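Local structure of putative transcriptional regulator TRANSCRIPTION REGULATOR protein (5NLA) at residues 121-133 against 145-157. The protein is an AraC-like transcriptional activator that binds c-di-GMP by a PilZ-like mechanism to regulate extracellular polysaccharide production, probably through sequence-specific DNA binding. Sequence-based numbering, arbitrary orientation.
Sequences IDHWNVGLFRSGR and TGPGEFFFRSLGY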
loop_
_atom_site.group_PDB
_atom_site.type_symbol
_atom_site.label_atom_id
_atom_site.label_comp_id
_atom_site.label_asym_id
_atom_site.label_seq_id
_atom_site.Cartn_x
_atom_site.Cartn_y
_atom_site.Cartn_z
ATOM N N ILE A 121 0.253 -8.848 0.006
ATOM C CA ILE A 121 0.242 -7.407 -0.203
ATOM C C ILE A 121 1.590 -6.848 0.268
ATOM O O ILE A 121 1.993 -7.077 1.421
ATOM C CB ILE A 121 -0.949 -6.747 0.540
ATOM C CG1 ILE A 121 -2.273 -7.276 -0.025
ATOM C CG2 ILE A 121 -0.903 -5.228 0.410
ATOM C CD1 ILE A 121 -3.484 -7.006 0.845
ATOM N N ASP A 122 2.287 -6.153 -0.633
ATOM C CA ASP A 122 3.537 -5.458 -0.298
ATOM C C ASP A 122 3.662 -4.109 -1.011
ATOM O O ASP A 122 4.772 -3.609 -1.260
ATOM C CB ASP A 122 4.723 -6.344 -0.646
ATOM C CG ASP A 122 4.770 -6.706 -2.116
ATOM O OD1 ASP A 122 3.791 -6.442 -2.851
ATOM O OD2 ASP A 122 5.797 -7.275 -2.529
ATOM N N HIS A 123 2.523 -3.499 -1.299
ATOM C CA HIS A 123 2.497 -2.262 -2.040
ATOM C C HIS A 123 3.258 -1.193 -1.249
ATOM O O HIS A 123 3.421 -1.309 -0.032
ATOM C CB HIS A 123 1.049 -1.792 -2.273
ATOM C CG HIS A 123 0.246 -2.679 -3.178
ATOM N ND1 HIS A 123 -0.043 -3.990 -2.875
ATOM C CD2 HIS A 123 -0.354 -2.429 -4.367
ATOM C CE1 HIS A 123 -0.762 -4.518 -3.850
ATOM N NE2 HIS A 123 -0.975 -3.590 -4.764
ATOM N N TRP A 124 3.740 -0.176 -1.955
ATOM C CA TRP A 124 4.206 1.053 -1.323
ATOM C C TRP A 124 2.953 1.895 -1.095
ATOM O O TRP A 124 2.199 2.173 -2.026
ATOM C CB TRP A 124 5.176 1.795 -2.232
ATOM C CG TRP A 124 6.279 0.944 -2.771
ATOM C CD1 TRP A 124 6.330 0.368 -3.993
ATOM C CD2 TRP A 124 7.491 0.578 -2.101
ATOM N NE1 TRP A 124 7.494 -0.341 -4.130
ATOM C CE2 TRP A 124 8.224 -0.228 -2.982
ATOM C CE3 TRP A 124 8.020 0.848 -0.835
ATOM C CZ2 TRP A 124 9.459 -0.762 -2.654
ATOM C CZ3 TRP A 124 9.248 0.308 -0.500
ATOM C CH2 TRP A 124 9.958 -0.483 -1.412
ATOM N N ASN A 125 2.711 2.266 0.149
ATOM C CA ASN A 125 1.525 3.027 0.513
ATOM C C ASN A 125 1.952 4.464 0.777
ATOM O O ASN A 125 2.851 4.725 1.588
ATOM C CB ASN A 125 0.886 2.407 1.765
ATOM C CG ASN A 125 -0.573 2.818 1.991
ATOM O OD1 ASN A 125 -1.089 2.610 3.085
ATOM N ND2 ASN A 125 -1.236 3.367 0.986
ATOM N N VAL A 126 1.337 5.385 0.055
ATOM C CA VAL A 126 1.468 6.808 0.345
ATOM C C VAL A 126 0.077 7.345 0.579
ATOM O O VAL A 126 -0.832 7.059 -0.200
ATOM C CB VAL A 126 2.142 7.537 -0.811
ATOM C CG1 VAL A 126 1.905 9.036 -0.731
ATOM C CG2 VAL A 126 3.628 7.214 -0.799
ATOM N N GLY A 127 -0.097 8.101 1.655
ATOM C CA GLY A 127 -1.425 8.577 2.039
ATOM C C GLY A 127 -1.400 10.019 2.478
ATOM O O GLY A 127 -0.603 10.381 3.335
ATOM N N LEU A 128 -2.275 10.826 1.880
ATOM C CA LEU A 128 -2.422 12.243 2.205
ATOM C C LEU A 128 -3.676 12.462 3.027
ATOM O O LEU A 128 -4.722 11.963 2.653
ATOM C CB LEU A 128 -2.586 13.038 0.920
ATOM C CG LEU A 128 -2.823 14.539 1.051
ATOM C CD1 LEU A 128 -1.628 15.211 1.712
ATOM C CD2 LEU A 128 -3.094 15.109 -0.333
ATOM N N PHE A 129 -3.590 13.263 4.087
ATOM C CA PHE A 129 -4.770 13.608 4.899
ATOM C C PHE A 129 -5.315 14.972 4.486
ATOM O O PHE A 129 -4.583 15.969 4.506
ATOM C CB PHE A 129 -4.420 13.620 6.392
ATOM C CG PHE A 129 -4.333 12.247 7.007
ATOM C CD1 PHE A 129 -3.427 11.310 6.531
ATOM C CD2 PHE A 129 -5.148 11.894 8.060
ATOM C CE1 PHE A 129 -3.349 10.045 7.089
ATOM C CE2 PHE A 129 -5.080 10.633 8.619
ATOM C CZ PHE A 129 -4.179 9.705 8.136
ATOM N N ARG A 130 -6.594 15.013 4.115
ATOM C CA ARG A 130 -7.313 16.286 3.949
ATOM C C ARG A 130 -7.607 16.832 5.341
ATOM O O ARG A 130 -7.359 17.995 5.627
ATOM C CB ARG A 130 -8.629 16.115 3.178
ATOM C CG ARG A 130 -8.549 15.299 1.892
ATOM C CD ARG A 130 -7.393 15.762 1.032
ATOM N NE ARG A 130 -7.506 15.311 -0.348
ATOM C CZ ARG A 130 -6.695 15.707 -1.330
ATOM N NH1 ARG A 130 -5.708 16.569 -1.090
ATOM N NH2 ARG A 130 -6.874 15.247 -2.567
ATOM N N SER A 131 -8.154 15.966 6.189
ATOM C CA SER A 131 -8.387 16.249 7.595
ATOM C C SER A 131 -8.074 15.024 8.449
ATOM O O SER A 131 -8.077 13.914 7.961
ATOM C CB SER A 131 -9.841 16.632 7.805
ATOM O OG SER A 131 -10.684 15.546 7.471
ATOM N N GLY A 132 -7.845 15.258 9.732
ATOM C CA GLY A 132 -7.527 14.222 10.692
ATOM C C GLY A 132 -6.033 14.120 10.928
ATOM O O GLY A 132 -5.237 14.850 10.348
ATOM N N ARG A 133 -5.661 13.164 11.762
ATOM C CA ARG A 133 -4.310 12.990 12.246
ATOM C C ARG A 133 -4.178 11.514 12.518
ATOM O O ARG A 133 -5.105 10.911 13.056
ATOM C CB ARG A 133 -4.059 13.780 13.535
ATOM C CG ARG A 133 -3.988 15.267 13.293
ATOM C CD ARG A 133 -3.456 16.086 14.469
ATOM N NE ARG A 133 -3.046 17.418 14.003
ATOM C CZ ARG A 133 -1.918 17.684 13.334
ATOM N NH1 ARG A 133 -1.031 16.726 13.057
ATOM N NH2 ARG A 133 -1.654 18.927 12.944
ATOM N N THR A 145 1.115 12.153 11.321
ATOM C CA THR A 145 0.737 12.707 10.035
ATOM C C THR A 145 -0.517 13.499 10.287
ATOM O O THR A 145 -1.489 12.953 10.793
ATOM C CB THR A 145 0.411 11.594 9.009
ATOM O OG1 THR A 145 1.579 10.790 8.742
ATOM C CG2 THR A 145 -0.098 12.190 7.694
ATOM N N GLY A 146 -0.500 14.782 9.947
ATOM C CA GLY A 146 -1.668 15.644 10.090
ATOM C C GLY A 146 -2.158 16.165 8.762
ATOM O O GLY A 146 -1.593 15.835 7.726
ATOM N N PRO A 147 -3.196 17.023 8.787
ATOM C CA PRO A 147 -3.779 17.566 7.551
ATOM C C PRO A 147 -2.734 18.160 6.604
ATOM O O PRO A 147 -1.802 18.839 7.050
ATOM C CB PRO A 147 -4.724 18.656 8.065
ATOM C CG PRO A 147 -5.081 18.215 9.447
ATOM C CD PRO A 147 -3.798 17.656 9.980
ATOM N N GLY A 148 -2.884 17.855 5.315
ATOM C CA GLY A 148 -1.992 18.351 4.277
ATOM C C GLY A 148 -0.631 17.700 4.260
ATOM O O GLY A 148 0.263 18.201 3.595
ATOM N N GLU A 149 -0.470 16.584 4.973
ATOM C CA GLU A 149 0.783 15.827 4.988
ATOM C C GLU A 149 0.554 14.407 4.510
ATOM O O GLU A 149 -0.565 13.884 4.616
ATOM C CB GLU A 149 1.346 15.742 6.400
ATOM C CG GLU A 149 1.498 17.061 7.118
ATOM C CD GLU A 149 2.325 16.902 8.373
ATOM O OE1 GLU A 149 1.867 16.194 9.300
ATOM O OE2 GLU A 149 3.442 17.463 8.415
ATOM N N PHE A 150 1.631 13.788 4.023
ATOM C CA PHE A 150 1.630 12.380 3.622
ATOM C C PHE A 150 2.342 11.503 4.630
ATOM O O PHE A 150 3.364 11.908 5.185
ATOM C CB PHE A 150 2.389 12.175 2.313
ATOM C CG PHE A 150 1.791 12.860 1.136
ATOM C CD1 PHE A 150 2.090 14.183 0.868
ATOM C CD2 PHE A 150 0.958 12.162 0.263
ATOM C CE1 PHE A 150 1.548 14.814 -0.241
ATOM C CE2 PHE A 150 0.416 12.785 -0.850
ATOM C CZ PHE A 150 0.703 14.118 -1.101
ATOM N N PHE A 151 1.836 10.286 4.821
ATOM C CA PHE A 151 2.668 9.196 5.344
ATOM C C PHE A 151 3.216 8.423 4.149
ATOM O O PHE A 151 2.568 8.345 3.099
ATOM C CB PHE A 151 1.915 8.265 6.328
ATOM C CG PHE A 151 0.871 7.373 5.690
ATOM C CD1 PHE A 151 1.226 6.190 5.044
ATOM C CD2 PHE A 151 -0.481 7.700 5.765
ATOM C CE1 PHE A 151 0.254 5.376 4.462
ATOM C CE2 PHE A 151 -1.455 6.885 5.193
ATOM C CZ PHE A 151 -1.085 5.723 4.540
ATOM N N PHE A 152 4.413 7.874 4.317
ATOM C CA PHE A 152 4.924 6.836 3.428
ATOM C C PHE A 152 5.234 5.569 4.236
ATOM O O PHE A 152 5.843 5.643 5.304
ATOM C CB PHE A 152 6.164 7.314 2.674
ATOM C CG PHE A 152 6.968 6.194 2.082
ATOM C CD1 PHE A 152 6.539 5.542 0.931
ATOM C CD2 PHE A 152 8.133 5.757 2.704
ATOM C CE1 PHE A 152 7.274 4.496 0.401
ATOM C CE2 PHE A 152 8.866 4.711 2.179
ATOM C CZ PHE A 152 8.436 4.081 1.028
ATOM N N ARG A 153 4.839 4.421 3.682
ATOM C CA ARG A 153 4.984 3.114 4.326
ATOM C C ARG A 153 4.959 1.985 3.293
ATOM O O ARG A 153 4.119 1.997 2.383
ATOM C CB ARG A 153 3.815 2.868 5.302
ATOM C CG ARG A 153 4.077 3.260 6.743
ATOM C CD ARG A 153 3.094 2.576 7.675
ATOM N NE ARG A 153 1.717 2.953 7.385
ATOM C CZ ARG A 153 1.117 4.103 7.745
ATOM N NH1 ARG A 153 1.759 5.079 8.413
ATOM N NH2 ARG A 153 -0.156 4.282 7.405
ATOM N N SER A 154 5.848 1.003 3.443
ATOM C CA SER A 154 5.659 -0.273 2.768
ATOM C C SER A 154 4.677 -1.150 3.529
ATOM O O SER A 154 4.692 -1.201 4.768
ATOM C CB SER A 154 6.947 -1.033 2.648
ATOM O OG SER A 154 6.679 -2.251 1.977
ATOM N N LEU A 155 3.838 -1.861 2.787
ATOM C CA LEU A 155 2.913 -2.807 3.388
ATOM C C LEU A 155 3.569 -4.163 3.710
ATOM O O LEU A 155 2.895 -5.069 4.202
ATOM C CB LEU A 155 1.699 -3.000 2.487
ATOM C CG LEU A 155 0.909 -1.728 2.188
ATOM C CD1 LEU A 155 -0.278 -2.080 1.325
ATOM C CD2 LEU A 155 0.446 -1.050 3.467
ATOM N N GLY A 156 4.862 -4.295 3.422
ATOM C CA GLY A 156 5.649 -5.445 3.828
ATOM C C GLY A 156 6.268 -5.372 5.213
ATOM O O GLY A 156 6.746 -6.399 5.719
ATOM N N TYR A 157 6.312 -4.178 5.812
ATOM C CA TYR A 157 6.750 -4.021 7.205
ATOM C C TYR A 157 5.533 -3.821 8.095
ATOM O O TYR A 157 4.597 -3.121 7.709
ATOM C CB TYR A 157 7.680 -2.826 7.393
ATOM C CG TYR A 157 9.104 -3.060 7.008
ATOM C CD1 TYR A 157 9.881 -3.998 7.683
ATOM C CD2 TYR A 157 9.711 -2.304 5.989
ATOM C CE1 TYR A 157 11.207 -4.210 7.331
ATOM C CE2 TYR A 157 11.044 -2.497 5.641
ATOM C CZ TYR A 157 11.791 -3.453 6.314
ATOM O OH TYR A 157 13.116 -3.649 5.974
#
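N125 and R153 exchange two backbone hydrogen bonds, N125 N to R153 O measuring 2.7 Å. G127 and F151 repeat that exchange two residues on, past the non-hydrogen-bonded pair V126 and F152, as expected of antiparallel strands 124-129 and 150-154. L155 N reaches H123 O at one end; at the other, F129 N donates to E149 O, and F129 O takes G148 N (2.7 Å) from the type II turn 146-149. E149 OE1 accepts G146 N through its anti lone pair. W124, V126 and L128 bond to strand 166-173, stitching 124-129 on both edges within one antiparallel sheet; the intervening chain forms strands 134-138 and 141-145 of another. On the face carrying V126 and F150, L128 CD1 sits over the F150 ring, 3.8 Å from its centroid, and helix 196-211 covers the phenylalanine. On the other face, F151 takes the crowded position (chi1 71°), which lays its ring over G127 CA; R153 NH2 lies over the opposite side, its NH1 bonded to N190 OD1. N125 OD1 comes to the ring's edge, 3.4 Å from F151 CE1, the amide turned 77° from the ring, while ND2 donates to L171 O. An alanine in place of F151 is likely to leave a gap over G127 and deprive N125 OD1 of its aromatic edge. Most backbone polar groups thus pair within sheet or turn, S154 N and OG find N189 and E253, and V126, L128, F150 and F152 pack as apolar surfaces.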